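Side-chain contacts in lectin 2 (Agrocybe aegerita, PDB 4TQJ), which binds carbohydrates, specifically recognising N-acetylglucosamine at the non-reducing end of glycans: residues I5-P10 / W167-H172; L62-T67 / R118-I123; D130-G135 / V139-N144; L155-F160 / L185-F190. The protein carries 1 engineered substitution. All coordinates share one frame; numbering follows the deposited sequence.

The four contacts lie in one sector of a seven-bladed beta-propeller. Strands 117-121, 130-134, 139-142 and 154-157 are successive neighbours in one blade, which ties contacts 2, 3 and 4 together. Contact 2 packs its inner strand on strand 60-64 of the preceding blade; contact 3 is its central hairpin, about 10 Å away centre to centre. Contact 4, also about 10 Å from contact 3 between centres, joins its outer strand to strand 186-190 of the following blade. Contact 1 brings segment 5-10 to the loop 167-172 between those two blades; its centre lies about 12 Å from that of contact 4 and 17 Å from that of contact 2, which it touches through Gln7 CG and Tyr119 OH, 3.2 Å apart.

Contact 1: residues I5-P10 / W167-H172; sequences ITQDLP and WRLDRH
Gln7 and Leu169 meet at an angle, the carboxamide of the glutamine passing the isobutyl tip of the leucine rather than lining up with it. Gln7 NE2 lies 3.4 Å from Leu169 CD2, a packing contact of a polar nitrogen on a methyl. The glutamine side chain runs out nearly straight beyond CG (chi2 178°), and this length carries its amide across to the loop 167-172. Leu169 CG stands beside its own backbone N (chi1 -68°), which swings CD2 toward the amide. Two waters complete the link. The first donates to both Gln7 OE1 and the His172 carbonyl oxygen, each 2.8 Å from it. The second accepts from Gln7 NE2 at 2.9 Å and donates to the carbonyl oxygens of Leu169 and His172. Gln7 OE1 also accepts from the backbone N of Arg174. Segment 5-10 follows strand 4-5, which adds to the inner edge of the propeller blade begun by strand 173-177; the loop 167-172 leads into that blade. In the loop, His172 ND1 accepts from Arg168 N at 2.9 Å and NE2 is bonded to Asp192. Beside Gln7, Thr6 OG1 accepts from Leu9 N at 2.8 Å, an ST motif. With no direct hydrogen bond between the two segments, the polar coupling depends on ordered water, which lets the two acceptors Gln7 OE1 and His172 O face each other 3.8 Å apart.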
loop_
_atom_site.group_PDB
_atom_site.type_symbol
_atom_site.label_atom_id
_atom_site.label_comp_id
_atom_site.label_asym_id
_atom_site.label_seq_id
_atom_site.Cartn_x
_atom_site.Cartn_y
_atom_site.Cartn_z
ATOM N N ILE A 5 -9.148 -12.131 15.356
ATOM C CA ILE A 5 -10.259 -11.201 15.471
ATOM C C ILE A 5 -10.828 -11.293 16.875
ATOM O O ILE A 5 -11.255 -12.369 17.289
ATOM C CB ILE A 5 -11.340 -11.551 14.447
ATOM C CG1 ILE A 5 -10.803 -11.280 13.042
ATOM C CG2 ILE A 5 -12.619 -10.764 14.704
ATOM C CD1 ILE A 5 -11.715 -11.743 11.956
ATOM N N THR A 6 -10.804 -10.182 17.607
ATOM C CA THR A 6 -11.316 -10.145 18.981
ATOM C C THR A 6 -12.460 -9.146 19.076
ATOM O O THR A 6 -12.721 -8.417 18.130
ATOM C CB THR A 6 -10.215 -9.779 20.043
ATOM O OG1 THR A 6 -9.869 -8.392 19.944
ATOM C CG2 THR A 6 -8.968 -10.631 19.877
ATOM N N GLN A 7 -13.158 -9.126 20.207
ATOM C CA GLN A 7 -14.219 -8.148 20.421
ATOM C C GLN A 7 -13.667 -6.724 20.445
ATOM O O GLN A 7 -14.250 -5.812 19.861
ATOM C CB GLN A 7 -14.977 -8.455 21.719
ATOM C CG GLN A 7 -15.597 -9.842 21.712
ATOM C CD GLN A 7 -16.309 -10.196 22.989
ATOM O OE1 GLN A 7 -16.393 -11.371 23.342
ATOM N NE2 GLN A 7 -16.824 -9.186 23.695
ATOM N N ASP A 8 -12.536 -6.534 21.117
ATOM C CA ASP A 8 -11.939 -5.205 21.222
ATOM C C ASP A 8 -11.266 -4.790 19.910
ATOM O O ASP A 8 -11.257 -3.619 19.537
ATOM C CB ASP A 8 -10.918 -5.174 22.363
ATOM C CG ASP A 8 -11.574 -5.209 23.730
ATOM O OD1 ASP A 8 -12.774 -4.871 23.824
ATOM O OD2 ASP A 8 -10.899 -5.575 24.716
ATOM N N LEU A 9 -10.691 -5.760 19.224
ATOM C CA LEU A 9 -9.992 -5.496 17.966
ATOM C C LEU A 9 -10.544 -6.409 16.890
ATOM O O LEU A 9 -9.936 -7.413 16.545
ATOM C CB LEU A 9 -8.488 -5.714 18.150
ATOM C CG LEU A 9 -7.812 -4.673 19.039
ATOM C CD1 LEU A 9 -6.390 -5.100 19.424
ATOM C CD2 LEU A 9 -7.797 -3.317 18.344
ATOM N N PRO A 10 -11.732 -6.080 16.378
ATOM C CA PRO A 10 -12.356 -6.923 15.359
ATOM C C PRO A 10 -11.663 -6.846 13.992
ATOM O O PRO A 10 -11.908 -7.708 13.136
ATOM C CB PRO A 10 -13.775 -6.355 15.280
ATOM C CG PRO A 10 -13.614 -4.940 15.681
ATOM C CD PRO A 10 -12.613 -4.974 16.786
ATOM N N TRP A 167 -24.533 -17.245 26.205
ATOM C CA TRP A 167 -23.351 -16.399 26.064
ATOM C C TRP A 167 -23.687 -14.926 26.341
ATOM O O TRP A 167 -24.701 -14.399 25.863
ATOM C CB TRP A 167 -22.659 -16.630 24.711
ATOM C CG TRP A 167 -22.052 -18.003 24.656
ATOM C CD1 TRP A 167 -22.711 -19.181 24.421
ATOM C CD2 TRP A 167 -20.677 -18.352 24.876
ATOM N NE1 TRP A 167 -21.829 -20.234 24.470
ATOM C CE2 TRP A 167 -20.576 -19.756 24.745
ATOM C CE3 TRP A 167 -19.522 -17.617 25.153
ATOM C CZ2 TRP A 167 -19.363 -20.440 24.891
ATOM C CZ3 TRP A 167 -18.315 -18.295 25.295
ATOM C CH2 TRP A 167 -18.248 -19.695 25.167
ATOM N N ARG A 168 -22.844 -14.290 27.151
ATOM C CA ARG A 168 -23.064 -12.924 27.608
ATOM C C ARG A 168 -21.809 -12.070 27.477
ATOM O O ARG A 168 -20.709 -12.487 27.854
ATOM C CB ARG A 168 -23.494 -12.916 29.082
ATOM C CG ARG A 168 -24.790 -13.663 29.373
ATOM C CD ARG A 168 -26.012 -12.892 28.857
ATOM N NE ARG A 168 -27.269 -13.562 29.186
ATOM C CZ ARG A 168 -27.845 -14.476 28.412
ATOM N NH1 ARG A 168 -27.287 -14.832 27.264
ATOM N NH2 ARG A 168 -28.989 -15.033 28.784
ATOM N N LEU A 169 -21.993 -10.853 26.979
ATOM C CA LEU A 169 -20.902 -9.911 26.853
ATOM C C LEU A 169 -20.321 -9.488 28.192
ATOM O O LEU A 169 -19.159 -9.106 28.255
ATOM C CB LEU A 169 -21.343 -8.700 26.041
ATOM C CG LEU A 169 -21.597 -9.108 24.596
ATOM C CD1 LEU A 169 -22.501 -8.103 23.913
ATOM C CD2 LEU A 169 -20.267 -9.274 23.867
ATOM N N ASP A 170 -21.104 -9.582 29.270
ATOM C CA ASP A 170 -20.564 -9.273 30.593
ATOM C C ASP A 170 -19.877 -10.451 31.302
ATOM O O ASP A 170 -19.349 -10.292 32.402
ATOM C CB ASP A 170 -21.622 -8.598 31.495
ATOM C CG ASP A 170 -22.766 -9.530 31.888
ATOM O OD1 ASP A 170 -22.873 -10.655 31.351
ATOM O OD2 ASP A 170 -23.585 -9.121 32.736
ATOM N N ARG A 171 -19.847 -11.617 30.659
ATOM C CA ARG A 171 -19.298 -12.808 31.284
ATOM C C ARG A 171 -18.256 -13.563 30.448
ATOM O O ARG A 171 -17.331 -14.159 30.999
ATOM C CB ARG A 171 -20.442 -13.756 31.672
ATOM C CG ARG A 171 -21.348 -13.198 32.770
ATOM C CD ARG A 171 -22.520 -14.119 33.116
ATOM N NE ARG A 171 -22.083 -15.452 33.512
ATOM C CZ ARG A 171 -21.654 -15.779 34.730
ATOM N NH1 ARG A 171 -21.585 -14.862 35.686
ATOM N NH2 ARG A 171 -21.277 -17.027 34.985
ATOM N N HIS A 172 -18.407 -13.507 29.133
ATOM C CA HIS A 172 -17.713 -14.411 28.211
ATOM C C HIS A 172 -17.033 -13.661 27.072
ATOM O O HIS A 172 -17.344 -12.498 26.817
ATOM C CB HIS A 172 -18.726 -15.412 27.642
ATOM C CG HIS A 172 -19.606 -16.022 28.690
ATOM N ND1 HIS A 172 -20.983 -15.973 28.629
ATOM C CD2 HIS A 172 -19.303 -16.650 29.851
ATOM C CE1 HIS A 172 -21.491 -16.564 29.697
ATOM N NE2 HIS A 172 -20.493 -16.983 30.454
HETATM O O HOH W 1 -18.723 -12.616 24.378
HETATM O O HOH W 2 -17.105 -9.727 26.575
#

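Contact 2: residues L62-T67 / R118-I123; sequences LIADTT and RYLADI
Leu120 packs against Ala64 and Leu62, and these apolar contacts make up most of the interface. Ala64 CB lies 3.8 Å from both Leu120 CB and Leu120 CD1, so the small methyl rests alongside the base and one branch of the leucine. The two leucine side chains meet at a slant, Leu62 CB and Leu62 CD1 each 4.0 Å from Leu120 CD1. Leu120 CG is placed beside its backbone N (chi1 -63°), from where CD1 touches both Ala64 CB and Leu62 CB. A second kind of contact is apolar on polar: Leu62 CD1 sits 3.9 Å from the carbonyl oxygen of Arg118. Both strands are the innermost of their blades in the seven-bladed propeller, and they run nearly parallel (19°) with axes 7.9 Å apart, too far for a shared sheet; side chains, not backbone bonds, fill the gap between them. Pro10 covers Leu62 from the N-terminal segment, and Val75 and Ile131, on the second strands of the two blades, touch Leu120. Hydrogen bonds gather where the strands end. Asp65 OD1 accepts from Thr67 N at 3.1 Å, the donor standing above the carboxylate plane, in an Asx turn; OD1 also accepts from Gly68 N, and OD2 from Gly70 N. Asp122 anchors the corresponding turn of the next blade, its two oxygens accepting from Thr126 N and Gly127 N.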
loop_
_atom_site.group_PDB
_atom_site.type_symbol
_atom_site.label_atom_id
_atom_site.label_comp_id
_atom_site.label_asym_id
_atom_site.label_seq_id
_atom_site.Cartn_x
_atom_site.Cartn_y
_atom_site.Cartn_z
ATOM N N LEU A 62 -16.928 -1.098 10.453
ATOM C CA LEU A 62 -15.661 -1.805 10.308
ATOM C C LEU A 62 -15.003 -1.554 8.949
ATOM O O LEU A 62 -15.540 -0.819 8.126
ATOM C CB LEU A 62 -15.877 -3.311 10.508
ATOM C CG LEU A 62 -16.483 -3.770 11.851
ATOM C CD1 LEU A 62 -16.918 -5.223 11.777
ATOM C CD2 LEU A 62 -15.529 -3.540 13.019
ATOM N N ILE A 63 -13.833 -2.160 8.742
ATOM C CA ILE A 63 -13.138 -2.155 7.457
ATOM C C ILE A 63 -12.786 -3.587 7.107
ATOM O O ILE A 63 -12.234 -4.312 7.938
ATOM C CB ILE A 63 -11.812 -1.381 7.515
ATOM C CG1 ILE A 63 -12.048 0.077 7.878
ATOM C CG2 ILE A 63 -11.088 -1.466 6.171
ATOM C CD1 ILE A 63 -12.237 0.952 6.659
ATOM N N ALA A 64 -13.127 -4.018 5.898
ATOM C CA ALA A 64 -12.693 -5.330 5.429
ATOM C C ALA A 64 -12.693 -5.399 3.911
ATOM O O ALA A 64 -13.347 -4.596 3.242
ATOM C CB ALA A 64 -13.570 -6.429 6.019
ATOM N N ASP A 65 -11.955 -6.353 3.366
ATOM C CA ASP A 65 -11.937 -6.537 1.925
ATOM C C ASP A 65 -13.126 -7.405 1.541
ATOM O O ASP A 65 -13.084 -8.631 1.678
ATOM C CB ASP A 65 -10.622 -7.173 1.459
ATOM C CG ASP A 65 -10.548 -7.306 -0.064
ATOM O OD1 ASP A 65 -11.479 -6.832 -0.731
ATOM O OD2 ASP A 65 -9.566 -7.867 -0.588
ATOM N N THR A 66 -14.192 -6.762 1.086
ATOM C CA THR A 66 -15.403 -7.467 0.696
ATOM C C THR A 66 -15.450 -7.821 -0.788
ATOM O O THR A 66 -16.394 -8.463 -1.235
ATOM C CB THR A 66 -16.659 -6.648 1.021
ATOM O OG1 THR A 66 -16.699 -5.493 0.178
ATOM C CG2 THR A 66 -16.657 -6.217 2.486
ATOM N N THR A 67 -14.449 -7.413 -1.553
ATOM C CA THR A 67 -14.505 -7.639 -2.998
ATOM C C THR A 67 -13.406 -8.562 -3.495
ATOM O O THR A 67 -13.533 -9.162 -4.553
ATOM C CB THR A 67 -14.444 -6.325 -3.793
ATOM O OG1 THR A 67 -13.194 -5.662 -3.547
ATOM C CG2 THR A 67 -15.605 -5.413 -3.414
ATOM N N ARG A 118 -20.776 -8.964 15.727
ATOM C CA ARG A 118 -20.723 -9.087 14.277
ATOM C C ARG A 118 -19.310 -8.811 13.788
ATOM O O ARG A 118 -18.740 -7.772 14.094
ATOM C CB ARG A 118 -21.737 -8.138 13.619
ATOM C CG ARG A 118 -23.166 -8.691 13.635
ATOM C CD ARG A 118 -24.243 -7.601 13.503
ATOM N NE ARG A 118 -24.329 -6.752 14.687
ATOM C CZ ARG A 118 -25.150 -5.711 14.803
ATOM N NH1 ARG A 118 -25.973 -5.403 13.815
ATOM N NH2 ARG A 118 -25.161 -4.983 15.915
ATOM N N TYR A 119 -18.756 -9.754 13.034
ATOM C CA TYR A 119 -17.386 -9.674 12.524
ATOM C C TYR A 119 -17.377 -9.857 11.019
ATOM O O TYR A 119 -18.329 -10.384 10.441
ATOM C CB TYR A 119 -16.539 -10.809 13.093
ATOM C CG TYR A 119 -16.285 -10.796 14.587
ATOM C CD1 TYR A 119 -16.062 -9.615 15.278
ATOM C CD2 TYR A 119 -16.233 -11.988 15.298
ATOM C CE1 TYR A 119 -15.814 -9.628 16.657
ATOM C CE2 TYR A 119 -15.981 -12.008 16.656
ATOM C CZ TYR A 119 -15.780 -10.833 17.334
ATOM O OH TYR A 119 -15.511 -10.870 18.687
ATOM N N LEU A 120 -16.283 -9.444 10.394
ATOM C CA LEU A 120 -16.027 -9.726 8.984
ATOM C C LEU A 120 -14.732 -10.506 8.880
ATOM O O LEU A 120 -13.707 -10.078 9.405
ATOM C CB LEU A 120 -15.899 -8.425 8.198
ATOM C CG LEU A 120 -17.174 -7.590 8.206
ATOM C CD1 LEU A 120 -16.885 -6.117 7.902
ATOM C CD2 LEU A 120 -18.202 -8.185 7.255
ATOM N N ALA A 121 -14.776 -11.648 8.202
ATOM C CA ALA A 121 -13.621 -12.540 8.161
ATOM C C ALA A 121 -13.668 -13.500 6.971
ATOM O O ALA A 121 -14.726 -13.995 6.600
ATOM C CB ALA A 121 -13.528 -13.331 9.471
ATOM N N ASP A 122 -12.502 -13.763 6.397
ATOM C CA ASP A 122 -12.357 -14.713 5.298
ATOM C C ASP A 122 -12.264 -16.128 5.849
ATOM O O ASP A 122 -11.216 -16.756 5.798
ATOM C CB ASP A 122 -11.103 -14.375 4.497
ATOM C CG ASP A 122 -10.927 -15.256 3.267
ATOM O OD1 ASP A 122 -11.858 -16.011 2.908
ATOM O OD2 ASP A 122 -9.843 -15.170 2.657
ATOM N N ILE A 123 -13.369 -16.621 6.392
ATOM C CA ILE A 123 -13.371 -17.920 7.058
ATOM C C ILE A 123 -13.228 -19.089 6.087
ATOM O O ILE A 123 -12.945 -20.212 6.503
ATOM C CB ILE A 123 -14.624 -18.103 7.917
ATOM C CG1 ILE A 123 -15.861 -17.692 7.141
ATOM C CG2 ILE A 123 -14.550 -17.238 9.182
ATOM C CD1 ILE A 123 -17.083 -17.623 8.008
#

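Contact 3: residues D130-G135 / V139-N144; sequences DIIGFG and VLVSRN
Ile132, Val139, Val141 and Phe134 form the apolar centre on one face of the hairpin. With chi1 at 174°, Ile132 carries CG1 trans to the amide nitrogen, which turns it toward the paired strand, where it meets methyls of both valines: it is 3.7 Å from Val139 CG1 and 4.0 Å from Val141 CG2. The other methyl of Val139, CG2, reaches Phe134 CE1 at 3.8 Å, the two side chains lying side by side and pointing the same way. Leu176, on the inner strand of the next blade, packs on Ile132 and Phe134. Strands 130-134 and 139-142 are the second and third of a four-stranded propeller blade, antiparallel at 165°. Gly133 and Leu140 are a hydrogen-bonded pair: Gly133 N to Leu140 O and Leu140 N to Gly133 O are each 2.8 Å. Ile131 and Ser142 form the other such pair, and Ser142 OG is hydrogen-bonded to Gly151 O. Toward the polar edge, Asp130 OD1 accepts a straight bond from Asn144 N (3.0 Å, 166° at the hydrogen), with the donor well above the carboxylate plane. Asp130 OD2 touches Arg143 CG at 3.7 Å, but its salt bridge is with Arg124. The Asn144 amide, through ND2, bonds to Thr66 O in the preceding blade and to Ala129 O.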
loop_
_atom_site.group_PDB
_atom_site.type_symbol
_atom_site.label_atom_id
_atom_site.label_comp_id
_atom_site.label_asym_id
_atom_site.label_seq_id
_atom_site.Cartn_x
_atom_site.Cartn_y
_atom_site.Cartn_z
ATOM N N ASP A 130 -16.355 -12.999 4.556
ATOM C CA ASP A 130 -17.728 -13.389 4.863
ATOM C C ASP A 130 -18.247 -12.584 6.053
ATOM O O ASP A 130 -17.474 -11.987 6.812
ATOM C CB ASP A 130 -17.810 -14.885 5.201
ATOM C CG ASP A 130 -17.564 -15.779 3.998
ATOM O OD1 ASP A 130 -17.252 -15.242 2.917
ATOM O OD2 ASP A 130 -17.662 -17.026 4.145
ATOM N N ILE A 131 -19.559 -12.580 6.227
ATOM C CA ILE A 131 -20.155 -11.972 7.394
ATOM C C ILE A 131 -20.389 -13.074 8.407
ATOM O O ILE A 131 -21.015 -14.097 8.101
ATOM C CB ILE A 131 -21.490 -11.309 7.067
ATOM C CG1 ILE A 131 -21.301 -10.228 6.003
ATOM C CG2 ILE A 131 -22.100 -10.729 8.324
ATOM C CD1 ILE A 131 -22.610 -9.733 5.424
ATOM N N ILE A 132 -19.849 -12.890 9.603
ATOM C CA ILE A 132 -20.070 -13.857 10.665
ATOM C C ILE A 132 -20.584 -13.151 11.902
ATOM O O ILE A 132 -19.958 -12.227 12.416
ATOM C CB ILE A 132 -18.802 -14.714 10.949
ATOM C CG1 ILE A 132 -18.999 -15.621 12.166
ATOM C CG2 ILE A 132 -17.574 -13.857 11.119
ATOM C CD1 ILE A 132 -17.973 -16.759 12.190
ATOM N N GLY A 133 -21.749 -13.574 12.371
ATOM C CA GLY A 133 -22.353 -12.928 13.517
ATOM C C GLY A 133 -22.677 -13.915 14.609
ATOM O O GLY A 133 -23.193 -14.994 14.348
ATOM N N PHE A 134 -22.356 -13.544 15.839
ATOM C CA PHE A 134 -22.704 -14.362 16.995
ATOM C C PHE A 134 -24.043 -13.860 17.504
ATOM O O PHE A 134 -24.104 -12.911 18.281
ATOM C CB PHE A 134 -21.620 -14.262 18.070
ATOM C CG PHE A 134 -20.333 -14.980 17.705
ATOM C CD1 PHE A 134 -20.129 -16.303 18.082
ATOM C CD2 PHE A 134 -19.339 -14.340 16.973
ATOM C CE1 PHE A 134 -18.949 -16.978 17.739
ATOM C CE2 PHE A 134 -18.153 -15.011 16.628
ATOM C CZ PHE A 134 -17.959 -16.320 17.012
ATOM N N GLY A 135 -25.113 -14.496 17.035
ATOM C CA GLY A 135 -26.457 -14.009 17.285
ATOM C C GLY A 135 -27.213 -14.735 18.384
ATOM O O GLY A 135 -26.623 -15.199 19.362
ATOM N N VAL A 139 -24.185 -19.073 15.700
ATOM C CA VAL A 139 -23.315 -18.365 14.770
ATOM C C VAL A 139 -23.969 -18.334 13.405
ATOM O O VAL A 139 -24.174 -19.378 12.792
ATOM C CB VAL A 139 -21.973 -19.081 14.613
ATOM C CG1 VAL A 139 -21.054 -18.312 13.656
ATOM C CG2 VAL A 139 -21.326 -19.278 15.965
ATOM N N LEU A 140 -24.309 -17.135 12.947
ATOM C CA LEU A 140 -24.901 -16.949 11.635
ATOM C C LEU A 140 -23.814 -16.508 10.683
ATOM O O LEU A 140 -23.035 -15.606 11.004
ATOM C CB LEU A 140 -25.980 -15.861 11.675
ATOM C CG LEU A 140 -27.372 -16.196 12.199
ATOM C CD1 LEU A 140 -27.920 -17.407 11.482
ATOM C CD2 LEU A 140 -27.358 -16.414 13.703
ATOM N N VAL A 141 -23.758 -17.143 9.519
ATOM C CA VAL A 141 -22.805 -16.759 8.490
ATOM C C VAL A 141 -23.522 -16.448 7.176
ATOM O O VAL A 141 -24.428 -17.173 6.763
ATOM C CB VAL A 141 -21.747 -17.859 8.258
ATOM C CG1 VAL A 141 -20.976 -17.607 6.970
ATOM C CG2 VAL A 141 -20.794 -17.932 9.432
ATOM N N SER A 142 -23.132 -15.352 6.536
ATOM C CA SER A 142 -23.528 -15.124 5.153
ATOM C C SER A 142 -22.275 -15.146 4.308
ATOM O O SER A 142 -21.382 -14.317 4.477
ATOM C CB SER A 142 -24.272 -13.800 4.970
ATOM O OG SER A 142 -24.141 -13.357 3.624
ATOM N N ARG A 143 -22.201 -16.124 3.416
ATOM C CA ARG A 143 -21.042 -16.283 2.566
ATOM C C ARG A 143 -20.959 -15.137 1.556
ATOM O O ARG A 143 -21.960 -14.738 0.954
ATOM C CB ARG A 143 -21.058 -17.660 1.883
ATOM C CG ARG A 143 -20.687 -18.794 2.840
ATOM C CD ARG A 143 -21.291 -20.146 2.486
ATOM N NE ARG A 143 -20.538 -20.855 1.460
ATOM C CZ ARG A 143 -20.355 -22.174 1.436
ATOM N NH1 ARG A 143 -20.852 -22.940 2.395
ATOM N NH2 ARG A 143 -19.657 -22.726 0.453
ATOM N N ASN A 144 -19.754 -14.612 1.390
ATOM C CA ASN A 144 -19.486 -13.570 0.412
ATOM C C ASN A 144 -19.243 -14.227 -0.934
ATOM O O ASN A 144 -18.203 -14.845 -1.150
ATOM C CB ASN A 144 -18.252 -12.764 0.834
ATOM C CG ASN A 144 -17.931 -11.621 -0.124
ATOM O OD1 ASN A 144 -18.309 -11.644 -1.295
ATOM N ND2 ASN A 144 -17.216 -10.616 0.378
#

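Contact 4: residues L155-F160 / L185-F190; sequences LVLKDF and LDIVGF
Ile187 sets its CG2 methyl over the centre of one face of the Phe160 ring, a CH-pi contact 3.6 Å from the centroid and 12° off the ring normal. Its other branch ends at CD1, which meets Leu157 CD2 tip to tip at 4.0 Å; that same leucine methyl lies at the edge of the Phe160 ring, in its plane. With no CB on Gly189, the ring can come down close to the backbone of strand 186-190, Phe160 CE1 lying 3.9 Å from Gly189 CA. The pieces joined are the outer strand 154-157 of one propeller blade, with the turn after it, and the second strand 186-190 of the next, so the phenylalanine is wedged between adjacent blades. Asp159 CG lies toward the rim of the opposite ring face. Its OD1 accepts a bent bond from Phe160 N at 2.8 Å, on the anti side, tilted out of the carboxylate plane; Phe160 itself has positive phi (65°). Farther out, the Trp167 ring meets that of Phe160 with planes at about 45°, Phe134 touches both Phe160 and Ile187, and Arg174 NH1 bonds to Phe160 O.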
loop_
_atom_site.group_PDB
_atom_site.type_symbol
_atom_site.label_atom_id
_atom_site.label_comp_id
_atom_site.label_asym_id
_atom_site.label_seq_id
_atom_site.Cartn_x
_atom_site.Cartn_y
_atom_site.Cartn_z
ATOM N N LEU A 155 -27.659 -20.192 9.843
ATOM C CA LEU A 155 -27.208 -20.670 11.140
ATOM C C LEU A 155 -26.292 -21.848 10.874
ATOM O O LEU A 155 -26.754 -22.902 10.455
ATOM C CB LEU A 155 -28.411 -21.084 11.993
ATOM C CG LEU A 155 -28.173 -21.545 13.433
ATOM C CD1 LEU A 155 -27.476 -20.463 14.246
ATOM C CD2 LEU A 155 -29.500 -21.914 14.087
ATOM N N VAL A 156 -24.992 -21.662 11.089
ATOM C CA VAL A 156 -24.011 -22.694 10.774
ATOM C C VAL A 156 -23.534 -23.476 11.996
ATOM O O VAL A 156 -22.913 -24.538 11.859
ATOM C CB VAL A 156 -22.780 -22.119 10.032
ATOM C CG1 VAL A 156 -23.211 -21.349 8.809
ATOM C CG2 VAL A 156 -21.947 -21.248 10.970
ATOM N N LEU A 157 -23.820 -22.944 13.180
ATOM C CA LEU A 157 -23.441 -23.598 14.423
ATOM C C LEU A 157 -24.371 -23.140 15.545
ATOM O O LEU A 157 -24.500 -21.939 15.790
ATOM C CB LEU A 157 -21.991 -23.268 14.779
ATOM C CG LEU A 157 -21.407 -24.015 15.984
ATOM C CD1 LEU A 157 -21.265 -25.500 15.658
ATOM C CD2 LEU A 157 -20.062 -23.436 16.397
ATOM N N LYS A 158 -25.021 -24.090 16.218
ATOM C CA LYS A 158 -25.962 -23.763 17.282
ATOM C C LYS A 158 -25.291 -23.704 18.653
ATOM O O LYS A 158 -25.558 -24.525 19.533
ATOM C CB LYS A 158 -27.130 -24.753 17.294
ATOM C CG LYS A 158 -27.959 -24.752 16.001
ATOM C CD LYS A 158 -29.276 -25.515 16.181
ATOM C CE LYS A 158 -30.130 -25.475 14.920
ATOM N NZ LYS A 158 -31.390 -26.274 15.066
ATOM N N ASP A 159 -24.432 -22.703 18.825
ATOM C CA ASP A 159 -23.647 -22.553 20.031
ATOM C C ASP A 159 -23.017 -21.169 19.987
ATOM O O ASP A 159 -23.015 -20.527 18.938
ATOM C CB ASP A 159 -22.558 -23.609 20.078
ATOM C CG ASP A 159 -22.158 -23.973 21.498
ATOM O OD1 ASP A 159 -22.462 -23.200 22.447
ATOM O OD2 ASP A 159 -21.524 -25.037 21.656
ATOM N N PHE A 160 -22.483 -20.715 21.116
ATOM C CA PHE A 160 -21.865 -19.386 21.204
ATOM C C PHE A 160 -22.857 -18.232 20.991
ATOM O O PHE A 160 -22.452 -17.134 20.633
ATOM C CB PHE A 160 -20.709 -19.254 20.200
ATOM C CG PHE A 160 -19.637 -20.284 20.376
ATOM C CD1 PHE A 160 -18.778 -20.235 21.472
ATOM C CD2 PHE A 160 -19.476 -21.298 19.448
ATOM C CE1 PHE A 160 -17.792 -21.190 21.642
ATOM C CE2 PHE A 160 -18.495 -22.264 19.616
ATOM C CZ PHE A 160 -17.651 -22.209 20.714
ATOM N N LEU A 185 -9.684 -19.644 10.163
ATOM C CA LEU A 185 -10.066 -19.072 11.455
ATOM C C LEU A 185 -11.062 -19.939 12.221
ATOM O O LEU A 185 -12.155 -20.207 11.735
ATOM C CB LEU A 185 -10.663 -17.687 11.255
ATOM C CG LEU A 185 -9.694 -16.606 10.785
ATOM C CD1 LEU A 185 -10.450 -15.326 10.491
ATOM C CD2 LEU A 185 -8.614 -16.370 11.819
ATOM N N ASP A 186 -10.697 -20.347 13.433
ATOM C CA ASP A 186 -11.607 -21.124 14.272
ATOM C C ASP A 186 -12.346 -20.219 15.247
ATOM O O ASP A 186 -12.018 -19.042 15.363
ATOM C CB ASP A 186 -10.824 -22.185 15.035
ATOM C CG ASP A 186 -9.873 -22.935 14.134
ATOM O OD1 ASP A 186 -10.354 -23.473 13.112
ATOM O OD2 ASP A 186 -8.657 -22.949 14.425
ATOM N N ILE A 187 -13.354 -20.770 15.920
ATOM C CA ILE A 187 -14.065 -20.046 16.963
ATOM C C ILE A 187 -13.447 -20.386 18.322
ATOM O O ILE A 187 -13.298 -21.554 18.678
ATOM C CB ILE A 187 -15.569 -20.399 16.987
ATOM C CG1 ILE A 187 -16.267 -19.888 15.717
ATOM C CG2 ILE A 187 -16.225 -19.830 18.253
ATOM C CD1 ILE A 187 -17.720 -20.359 15.551
ATOM N N VAL A 188 -13.057 -19.358 19.055
ATOM C CA VAL A 188 -12.517 -19.532 20.390
ATOM C C VAL A 188 -13.430 -18.824 21.374
ATOM O O VAL A 188 -13.547 -17.602 21.333
ATOM C CB VAL A 188 -11.124 -18.914 20.511
ATOM C CG1 VAL A 188 -10.612 -19.084 21.928
ATOM C CG2 VAL A 188 -10.170 -19.544 19.493
ATOM N N GLY A 189 -14.060 -19.584 22.266
ATOM C CA GLY A 189 -14.980 -19.005 23.229
ATOM C C GLY A 189 -14.603 -19.251 24.682
ATOM O O GLY A 189 -14.402 -20.393 25.091
ATOM N N PHE A 190 -14.506 -18.174 25.460
ATOM C CA PHE A 190 -14.221 -18.276 26.887
ATOM C C PHE A 190 -15.560 -18.291 27.607
ATOM O O PHE A 190 -16.165 -17.247 27.806
ATOM C CB PHE A 190 -13.382 -17.083 27.366
ATOM C CG PHE A 190 -12.005 -17.020 26.762
ATOM C CD1 PHE A 190 -10.876 -17.250 27.551
ATOM C CD2 PHE A 190 -11.834 -16.731 25.412
ATOM C CE1 PHE A 190 -9.618 -17.190 27.005
ATOM C CE2 PHE A 190 -10.565 -16.672 24.846
ATOM C CZ PHE A 190 -9.454 -16.908 25.641
#